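Local coordinates for protein single-stranded DNA specific exonuclease RecJ (Thermus thermophilus, PDB 2ZXR) that degrades single-stranded DNA in the 5' to 3' direction as an exonuclease that depends on divalent metal ions such as magnesium or manganese, at residues P29-A34 with R445-L450; L431-E436 with L461-G466. All blocks are in the same frame, centred on the assembly; numbering follows the deposited sequence.

Interaction 1 of 2, residues P29-A34 with R445-L450; sequences PEAALA and RELALL
Helix 29-37 near the N-terminus packs on helix 440-447 within the RecJ OB region and on the turn that follows it, where Leu-450 lies; Ala-31 and Ala-34 on one side meet Glu-446, Leu-447 and Leu-450 on the other. The backbones come closest where Ala-31 faces Leu-447, their CA atoms 5.4 Å apart, a short separation that the small methyl side chain of Ala-31 permits. That methyl touches two side chains: its CB is 3.8 Å from Glu-446 CB, and 3.9 Å from Leu-447 CD2. The same Leu-447 branch also rests against Ala-31 CA. Leu-447 CG stands beside its own backbone N, anti to the carbonyl carbon (chi1 -69°), and from there CD2 reaches the alanine. One turn further along, Ala-34 CB packs on Leu-450 CD1 at 3.8 Å, so the two alanines, three residues apart, present one apolar strip.

At the N-terminal end of helix 29-37 the contact becomes polar and is mediated by a water. This water accepts from Ala-31 N at 2.7 Å and donates to two carboxylates, Glu-30 OE1 at 2.6 Å and Glu-446 OE1 at 2.9 Å. The chain of Glu-446 is extended beyond CG (chi2 165°), which carries its carboxylate past the alanine methyl to the water. The two acidic oxygens, Glu-30 OE1 and Glu-446 OE1, remain 4.8 Å apart. Arg-625 of helix 624-639 forms a salt bridge with Glu-446 OE2 and a long, weak ion pair with Glu-30. If both buried carboxylates are ionised, the shared water and this arginine would probably offset their repulsion, while alanine and leucine carbons make the close contact beside them.

Interaction 2 of 2, residues L431-E436 with L461-G466; sequences LDLLPE and LFLLFG
A short, weakly bonded strand at about 432-433 pairs in parallel with strand 462-466, at Leu-433 with Leu-463 (CA atoms 4.7 Å apart), although the end-to-end directions of the touching parts differ by 45°. Three backbone bonds join the segments. Leu-431 N donates to Leu-461 O at 2.8 Å. Leu-463 then spans the 432-434 backbone in parallel-strand fashion: its N donates to Asp-432 O at 2.8 Å, and its O accepts from Leu-434 N at 2.9 Å.

Leucine and phenylalanine side chains fill in around this framework. Leu-433 and Leu-463 lie alongside each other, pointing the same way; Leu-433 CD1 and Leu-463 CD2 come to 3.4 Å, closer than usual, so the exact placing of these methyls is doubtful. Helix 624-639 covers Leu-433 and supplies Arg-633 as the salt-bridge partner of Asp-432. Phe-462 meets Leu-434 at about a right angle, with Leu-434 CD1 3.6 Å from Phe-462 CG; at the far end of the ring, Leu-431 CD1 sits 3.9 Å from Phe-462 CE2. The other Leu-434 branch, CD2, reaches Leu-464 CD2 at 3.7 Å. Having CG anti to the backbone N (chi1 -169°) lets Leu-434 divide its two methyls between Phe-462 and Leu-464.

Backbone bonds from Phe-462, Leu-464 and Gly-466 to strand 503-514 put strand 462-466 between two neighbours in the mixed sheet. Parallel neighbouring strands joined through a helix are what define a beta-alpha-beta crossover, here formed by strand 426-433, helix 440-447 and strand 462-466 within the RecJ OB region.

How the interactions relate
Interactions 1 and 2 lie with their centres about 14 Å apart, and their segments alternate along the chain: 29-34, 431-436, 445-450, then 461-466. Helix 440-447, whose C-terminal end takes part in interaction 1, is the connection between the two strands of interaction 2, so the first contact docks helix 29-37 onto the crossover that the second closes. They also touch directly: Leu-447 CD1 lies 3.7 Å from Phe-462 CE1, and Glu-30 CG lies 3.6 Å from Pro-435 CG. The N-terminal part is thereby built into the OB region, as strand 5-9 also borders strand 426-433. Helix 624-639 contacts both interactions, bringing the C-terminal part to the same junction, away from the metal site.

Interaction 1 of 2, residues P29-A34 with R445-L450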
ATOM      1  N   PRO A  29       2.437 -10.710 -18.672  1.00 26.52           N
ATOM      2  CA  PRO A  29       1.525  -9.556 -18.686  1.00 26.52           C
ATOM      3  C   PRO A  29       0.953  -9.066 -17.332  1.00 26.64           C
ATOM      4  O   PRO A  29       0.789  -7.880 -17.140  1.00 27.26           O
ATOM      5  CB  PRO A  29       0.432  -9.987 -19.675  1.00 26.61           C
ATOM      6  CG  PRO A  29       0.372 -11.489 -19.488  1.00 25.95           C
ATOM      7  CD  PRO A  29       1.851 -11.874 -19.365  1.00 27.14           C
ATOM      8  N   GLU A  30       0.670  -9.960 -16.396  1.00 27.83           N
ATOM      9  CA  GLU A  30       0.134  -9.543 -15.095  1.00 28.28           C
ATOM     10  C   GLU A  30       1.099  -8.676 -14.321  1.00 27.63           C
ATOM     11  O   GLU A  30       0.783  -7.542 -13.945  1.00 28.45           O
ATOM     12  CB  GLU A  30      -0.215 -10.760 -14.240  1.00 29.57           C
ATOM     13  CG  GLU A  30      -1.289 -11.644 -14.831  1.00 30.81           C
ATOM     14  CD  GLU A  30      -0.749 -12.532 -15.925  1.00 31.64           C
ATOM     15  OE1 GLU A  30       0.498 -12.711 -15.988  1.00 31.75           O
ATOM     16  OE2 GLU A  30      -1.570 -13.049 -16.709  1.00 31.80           O
ATOM     17  N   ALA A  31       2.283  -9.216 -14.074  1.00 27.17           N
ATOM     18  CA  ALA A  31       3.308  -8.492 -13.348  1.00 27.02           C
ATOM     19  C   ALA A  31       3.690  -7.210 -14.095  1.00 27.28           C
ATOM     20  O   ALA A  31       3.885  -6.153 -13.482  1.00 26.17           O
ATOM     21  CB  ALA A  31       4.529  -9.390 -13.151  1.00 27.60           C
ATOM     22  N   ALA A  32       3.789  -7.288 -15.422  1.00 27.43           N
ATOM     23  CA  ALA A  32       4.136  -6.095 -16.200  1.00 28.32           C
ATOM     24  C   ALA A  32       3.083  -5.010 -15.995  1.00 28.35           C
ATOM     25  O   ALA A  32       3.393  -3.831 -16.024  1.00 28.94           O
ATOM     26  CB  ALA A  32       4.263  -6.431 -17.684  1.00 27.66           C
ATOM     27  N   LEU A  33       1.835  -5.411 -15.799  1.00 29.07           N
ATOM     28  CA  LEU A  33       0.764  -4.452 -15.567  1.00 29.71           C
ATOM     29  C   LEU A  33       1.090  -3.679 -14.277  1.00 30.05           C
ATOM     30  O   LEU A  33       0.999  -2.441 -14.226  1.00 29.61           O
ATOM     31  CB  LEU A  33      -0.558  -5.203 -15.395  1.00 31.13           C
ATOM     32  CG  LEU A  33      -1.680  -4.980 -16.403  1.00 33.50           C
ATOM     33  CD1 LEU A  33      -2.693  -6.134 -16.325  1.00 34.43           C
ATOM     34  CD2 LEU A  33      -2.353  -3.660 -16.098  1.00 34.90           C
ATOM     35  N   ALA A  34       1.466  -4.423 -13.239  1.00 29.80           N
ATOM     36  CA  ALA A  34       1.821  -3.840 -11.936  1.00 31.21           C
ATOM     37  C   ALA A  34       3.030  -2.903 -12.073  1.00 32.81           C
ATOM     38  O   ALA A  34       2.998  -1.742 -11.629  1.00 32.82           O
ATOM     39  CB  ALA A  34       2.120  -4.951 -10.933  1.00 28.91           C
ATOM     40  N   ARG A 445       6.228 -15.730  -8.793  1.00 27.83           N
ATOM     41  CA  ARG A 445       7.667 -15.447  -8.868  1.00 29.13           C
ATOM     42  C   ARG A 445       7.941 -14.129  -9.592  1.00 29.30           C
ATOM     43  O   ARG A 445       8.889 -13.420  -9.245  1.00 29.78           O
ATOM     44  CB  ARG A 445       8.439 -16.602  -9.558  1.00 29.30           C
ATOM     45  CG  ARG A 445       8.423 -17.944  -8.784  1.00 29.70           C
ATOM     46  CD  ARG A 445       9.269 -19.066  -9.478  1.00 31.09           C
ATOM     47  NE  ARG A 445       8.770 -19.387 -10.811  1.00 31.15           N
ATOM     48  CZ  ARG A 445       8.039 -20.458 -11.133  1.00 29.93           C
ATOM     49  NH1 ARG A 445       7.704 -21.377 -10.231  1.00 29.49           N
ATOM     50  NH2 ARG A 445       7.601 -20.579 -12.371  1.00 29.19           N
ATOM     51  N   GLU A 446       7.107 -13.776 -10.572  1.00 29.30           N
ATOM     52  CA  GLU A 446       7.314 -12.521 -11.312  1.00 29.04           C
ATOM     53  C   GLU A 446       6.974 -11.264 -10.494  1.00 28.77           C
ATOM     54  O   GLU A 446       7.602 -10.215 -10.674  1.00 28.97           O
ATOM     55  CB  GLU A 446       6.524 -12.547 -12.638  1.00 29.31           C
ATOM     56  CG  GLU A 446       7.162 -13.440 -13.725  1.00 30.31           C
ATOM     57  CD  GLU A 446       6.218 -13.752 -14.880  1.00 31.70           C
ATOM     58  OE1 GLU A 446       5.145 -13.119 -14.973  1.00 32.80           O
ATOM     59  OE2 GLU A 446       6.545 -14.634 -15.703  1.00 32.65           O
ATOM     60  N   LEU A 447       5.987 -11.366  -9.607  1.00 28.10           N
ATOM     61  CA  LEU A 447       5.582 -10.251  -8.742  1.00 28.73           C
ATOM     62  C   LEU A 447       6.601 -10.021  -7.620  1.00 29.80           C
ATOM     63  O   LEU A 447       6.630  -8.954  -7.008  1.00 30.33           O
ATOM     64  CB  LEU A 447       4.228 -10.541  -8.091  1.00 26.87           C
ATOM     65  CG  LEU A 447       3.053 -10.550  -9.065  1.00 27.43           C
ATOM     66  CD1 LEU A 447       1.775 -10.980  -8.355  1.00 27.45           C
ATOM     67  CD2 LEU A 447       2.898  -9.176  -9.659  1.00 27.23           C
ATOM     68  N   ALA A 448       7.424 -11.034  -7.362  1.00 29.73           N
ATOM     69  CA  ALA A 448       8.426 -10.995  -6.310  1.00 30.59           C
ATOM     70  C   ALA A 448       9.338  -9.788  -6.385  1.00 31.29           C
ATOM     71  O   ALA A 448       9.686  -9.210  -5.361  1.00 31.24           O
ATOM     72  CB  ALA A 448       9.271 -12.274  -6.349  1.00 29.53           C
ATOM     73  N   LEU A 449       9.724  -9.416  -7.601  1.00 31.85           N
ATOM     74  CA  LEU A 449      10.625  -8.293  -7.805  1.00 32.38           C
ATOM     75  C   LEU A 449      10.090  -6.947  -7.318  1.00 31.75           C
ATOM     76  O   LEU A 449      10.858  -6.011  -7.150  1.00 31.19           O
ATOM     77  CB  LEU A 449      11.002  -8.186  -9.288  1.00 34.63           C
ATOM     78  CG  LEU A 449      12.065  -9.203  -9.726  1.00 37.28           C
ATOM     79  CD1 LEU A 449      13.326  -8.974  -8.887  1.00 37.78           C
ATOM     80  CD2 LEU A 449      11.541 -10.642  -9.545  1.00 37.40           C
ATOM     81  N   LEU A 450       8.778  -6.865  -7.104  1.00 30.36           N
ATOM     82  CA  LEU A 450       8.136  -5.642  -6.642  1.00 29.50           C
ATOM     83  C   LEU A 450       8.523  -5.282  -5.220  1.00 28.60           C
ATOM     84  O   LEU A 450       8.370  -4.138  -4.787  1.00 28.18           O
ATOM     85  CB  LEU A 450       6.615  -5.789  -6.706  1.00 29.21           C
ATOM     86  CG  LEU A 450       5.965  -5.377  -8.026  1.00 30.19           C
ATOM     87  CD1 LEU A 450       4.480  -5.766  -8.016  1.00 28.83           C
ATOM     88  CD2 LEU A 450       6.150  -3.868  -8.214  1.00 29.02           C
TER
HETATM   89  O   HOH W   1       2.622 -11.766 -14.888  1.00 32.60           O

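Interaction 2 of 2, residues L431-E436 with L461-G466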
ATOM      1  N   LEU A 431      -5.681  -5.159  -9.622  1.00 24.10           N
ATOM      2  CA  LEU A 431      -4.696  -5.198 -10.690  1.00 24.97           C
ATOM      3  C   LEU A 431      -5.276  -5.851 -11.934  1.00 24.21           C
ATOM      4  O   LEU A 431      -5.172  -5.316 -13.031  1.00 24.01           O
ATOM      5  CB  LEU A 431      -3.465  -6.006 -10.256  1.00 24.21           C
ATOM      6  CG  LEU A 431      -2.049  -5.734 -10.777  1.00 24.99           C
ATOM      7  CD1 LEU A 431      -1.398  -7.081 -11.114  1.00 24.86           C
ATOM      8  CD2 LEU A 431      -2.041  -4.814 -11.947  1.00 22.78           C
ATOM      9  N   ASP A 432      -5.915  -6.996 -11.754  1.00 24.43           N
ATOM     10  CA  ASP A 432      -6.450  -7.715 -12.900  1.00 24.25           C
ATOM     11  C   ASP A 432      -7.198  -8.937 -12.405  1.00 23.73           C
ATOM     12  O   ASP A 432      -7.222  -9.216 -11.207  1.00 21.75           O
ATOM     13  CB  ASP A 432      -5.273  -8.159 -13.770  1.00 26.01           C
ATOM     14  CG  ASP A 432      -5.701  -8.883 -15.029  1.00 29.63           C
ATOM     15  OD1 ASP A 432      -4.868  -9.654 -15.564  1.00 31.87           O
ATOM     16  OD2 ASP A 432      -6.846  -8.685 -15.493  1.00 30.36           O
ATOM     17  N   LEU A 433      -7.808  -9.658 -13.345  1.00 23.96           N
ATOM     18  CA  LEU A 433      -8.530 -10.900 -13.069  1.00 22.98           C
ATOM     19  C   LEU A 433      -7.422 -11.913 -12.771  1.00 23.23           C
ATOM     20  O   LEU A 433      -6.406 -11.906 -13.441  1.00 23.02           O
ATOM     21  CB  LEU A 433      -9.289 -11.350 -14.324  1.00 24.86           C
ATOM     22  CG  LEU A 433     -10.772 -11.058 -14.607  1.00 26.86           C
ATOM     23  CD1 LEU A 433     -11.419 -10.502 -13.377  1.00 25.98           C
ATOM     24  CD2 LEU A 433     -10.933 -10.116 -15.803  1.00 26.92           C
ATOM     25  N   LEU A 434      -7.597 -12.767 -11.771  1.00 23.28           N
ATOM     26  CA  LEU A 434      -6.567 -13.764 -11.452  1.00 24.14           C
ATOM     27  C   LEU A 434      -6.415 -14.726 -12.635  1.00 25.51           C
ATOM     28  O   LEU A 434      -7.402 -15.097 -13.249  1.00 23.72           O
ATOM     29  CB  LEU A 434      -6.966 -14.576 -10.219  1.00 22.81           C
ATOM     30  CG  LEU A 434      -5.867 -15.462  -9.622  1.00 24.23           C
ATOM     31  CD1 LEU A 434      -4.874 -14.574  -8.889  1.00 21.98           C
ATOM     32  CD2 LEU A 434      -6.464 -16.477  -8.664  1.00 23.61           C
ATOM     33  N   PRO A 435      -5.168 -15.113 -12.984  1.00 27.13           N
ATOM     34  CA  PRO A 435      -4.887 -16.041 -14.093  1.00 27.70           C
ATOM     35  C   PRO A 435      -5.341 -17.443 -13.725  1.00 27.19           C
ATOM     36  O   PRO A 435      -5.783 -17.667 -12.607  1.00 27.69           O
ATOM     37  CB  PRO A 435      -3.363 -15.968 -14.233  1.00 28.08           C
ATOM     38  CG  PRO A 435      -3.065 -14.558 -13.850  1.00 28.33           C
ATOM     39  CD  PRO A 435      -3.933 -14.419 -12.584  1.00 28.02           C
ATOM     40  N   GLU A 436      -5.238 -18.384 -14.664  1.00 28.20           N
ATOM     41  CA  GLU A 436      -5.623 -19.771 -14.387  1.00 27.96           C
ATOM     42  C   GLU A 436      -4.606 -20.343 -13.399  1.00 27.12           C
ATOM     43  O   GLU A 436      -3.457 -19.871 -13.308  1.00 24.78           O
ATOM     44  CB  GLU A 436      -5.638 -20.612 -15.675  1.00 30.42           C
ATOM     45  CG  GLU A 436      -6.709 -20.202 -16.687  1.00 34.26           C
ATOM     46  CD  GLU A 436      -8.098 -20.683 -16.316  1.00 37.75           C
ATOM     47  OE1 GLU A 436      -9.075 -20.146 -16.887  1.00 40.46           O
ATOM     48  OE2 GLU A 436      -8.227 -21.603 -15.467  1.00 38.74           O
ATOM     49  N   LEU A 461      -3.550  -6.692  -5.633  1.00 22.29           N
ATOM     50  CA  LEU A 461      -4.725  -7.517  -5.378  1.00 23.40           C
ATOM     51  C   LEU A 461      -5.358  -7.953  -6.697  1.00 23.81           C
ATOM     52  O   LEU A 461      -5.510  -7.137  -7.622  1.00 24.08           O
ATOM     53  CB  LEU A 461      -5.768  -6.751  -4.579  1.00 24.38           C
ATOM     54  CG  LEU A 461      -5.391  -6.318  -3.172  1.00 26.83           C
ATOM     55  CD1 LEU A 461      -6.397  -5.265  -2.711  1.00 27.28           C
ATOM     56  CD2 LEU A 461      -5.353  -7.535  -2.242  1.00 27.15           C
ATOM     57  N   PHE A 462      -5.716  -9.229  -6.789  1.00 22.83           N
ATOM     58  CA  PHE A 462      -6.347  -9.746  -8.000  1.00 22.48           C
ATOM     59  C   PHE A 462      -7.838  -9.927  -7.744  1.00 22.43           C
ATOM     60  O   PHE A 462      -8.295 -10.068  -6.602  1.00 21.75           O
ATOM     61  CB  PHE A 462      -5.766 -11.110  -8.431  1.00 20.86           C
ATOM     62  CG  PHE A 462      -4.363 -11.040  -8.966  1.00 20.85           C
ATOM     63  CD1 PHE A 462      -3.270 -11.146  -8.113  1.00 20.90           C
ATOM     64  CD2 PHE A 462      -4.136 -10.825 -10.315  1.00 20.00           C
ATOM     65  CE1 PHE A 462      -1.961 -11.037  -8.605  1.00 21.35           C
ATOM     66  CE2 PHE A 462      -2.847 -10.711 -10.816  1.00 20.91           C
ATOM     67  CZ  PHE A 462      -1.748 -10.820  -9.952  1.00 20.83           C
ATOM     68  N   LEU A 463      -8.600  -9.954  -8.824  1.00 22.51           N
ATOM     69  CA  LEU A 463     -10.022 -10.139  -8.696  1.00 22.74           C
ATOM     70  C   LEU A 463     -10.321 -11.570  -9.094  1.00 23.37           C
ATOM     71  O   LEU A 463      -9.794 -12.052 -10.086  1.00 23.90           O
ATOM     72  CB  LEU A 463     -10.741  -9.166  -9.625  1.00 23.14           C
ATOM     73  CG  LEU A 463     -12.258  -9.293  -9.765  1.00 24.11           C
ATOM     74  CD1 LEU A 463     -12.948  -8.830  -8.463  1.00 22.28           C
ATOM     75  CD2 LEU A 463     -12.715  -8.433 -10.952  1.00 24.23           C
ATOM     76  N   LEU A 464     -11.117 -12.252  -8.284  1.00 24.11           N
ATOM     77  CA  LEU A 464     -11.566 -13.601  -8.566  1.00 25.79           C
ATOM     78  C   LEU A 464     -13.084 -13.444  -8.573  1.00 28.61           C
ATOM     79  O   LEU A 464     -13.629 -12.525  -7.925  1.00 27.65           O
ATOM     80  CB  LEU A 464     -11.159 -14.605  -7.498  1.00 24.20           C
ATOM     81  CG  LEU A 464      -9.679 -14.980  -7.454  1.00 25.44           C
ATOM     82  CD1 LEU A 464      -8.869 -13.767  -6.982  1.00 22.99           C
ATOM     83  CD2 LEU A 464      -9.475 -16.166  -6.509  1.00 22.82           C
ATOM     84  N   PHE A 465     -13.764 -14.322  -9.303  1.00 30.75           N
ATOM     85  CA  PHE A 465     -15.211 -14.220  -9.432  1.00 34.52           C
ATOM     86  C   PHE A 465     -15.828 -15.582  -9.666  1.00 36.23           C
ATOM     87  O   PHE A 465     -15.240 -16.427 -10.346  1.00 36.38           O
ATOM     88  CB  PHE A 465     -15.541 -13.303 -10.611  1.00 36.31           C
ATOM     89  CG  PHE A 465     -17.004 -12.973 -10.741  1.00 40.34           C
ATOM     90  CD1 PHE A 465     -17.879 -13.833 -11.398  1.00 42.46           C
ATOM     91  CD2 PHE A 465     -17.519 -11.811 -10.176  1.00 42.48           C
ATOM     92  CE1 PHE A 465     -19.264 -13.542 -11.486  1.00 43.53           C
ATOM     93  CE2 PHE A 465     -18.902 -11.505 -10.259  1.00 43.65           C
ATOM     94  CZ  PHE A 465     -19.768 -12.380 -10.916  1.00 43.31           C
ATOM     95  N   GLY A 466     -17.013 -15.800  -9.101  1.00 37.69           N
ATOM     96  CA  GLY A 466     -17.683 -17.067  -9.313  1.00 39.44           C
ATOM     97  C   GLY A 466     -18.581 -17.581  -8.213  1.00 40.99           C
ATOM     98  O   GLY A 466     -18.934 -16.864  -7.262  1.00 40.80           O
TER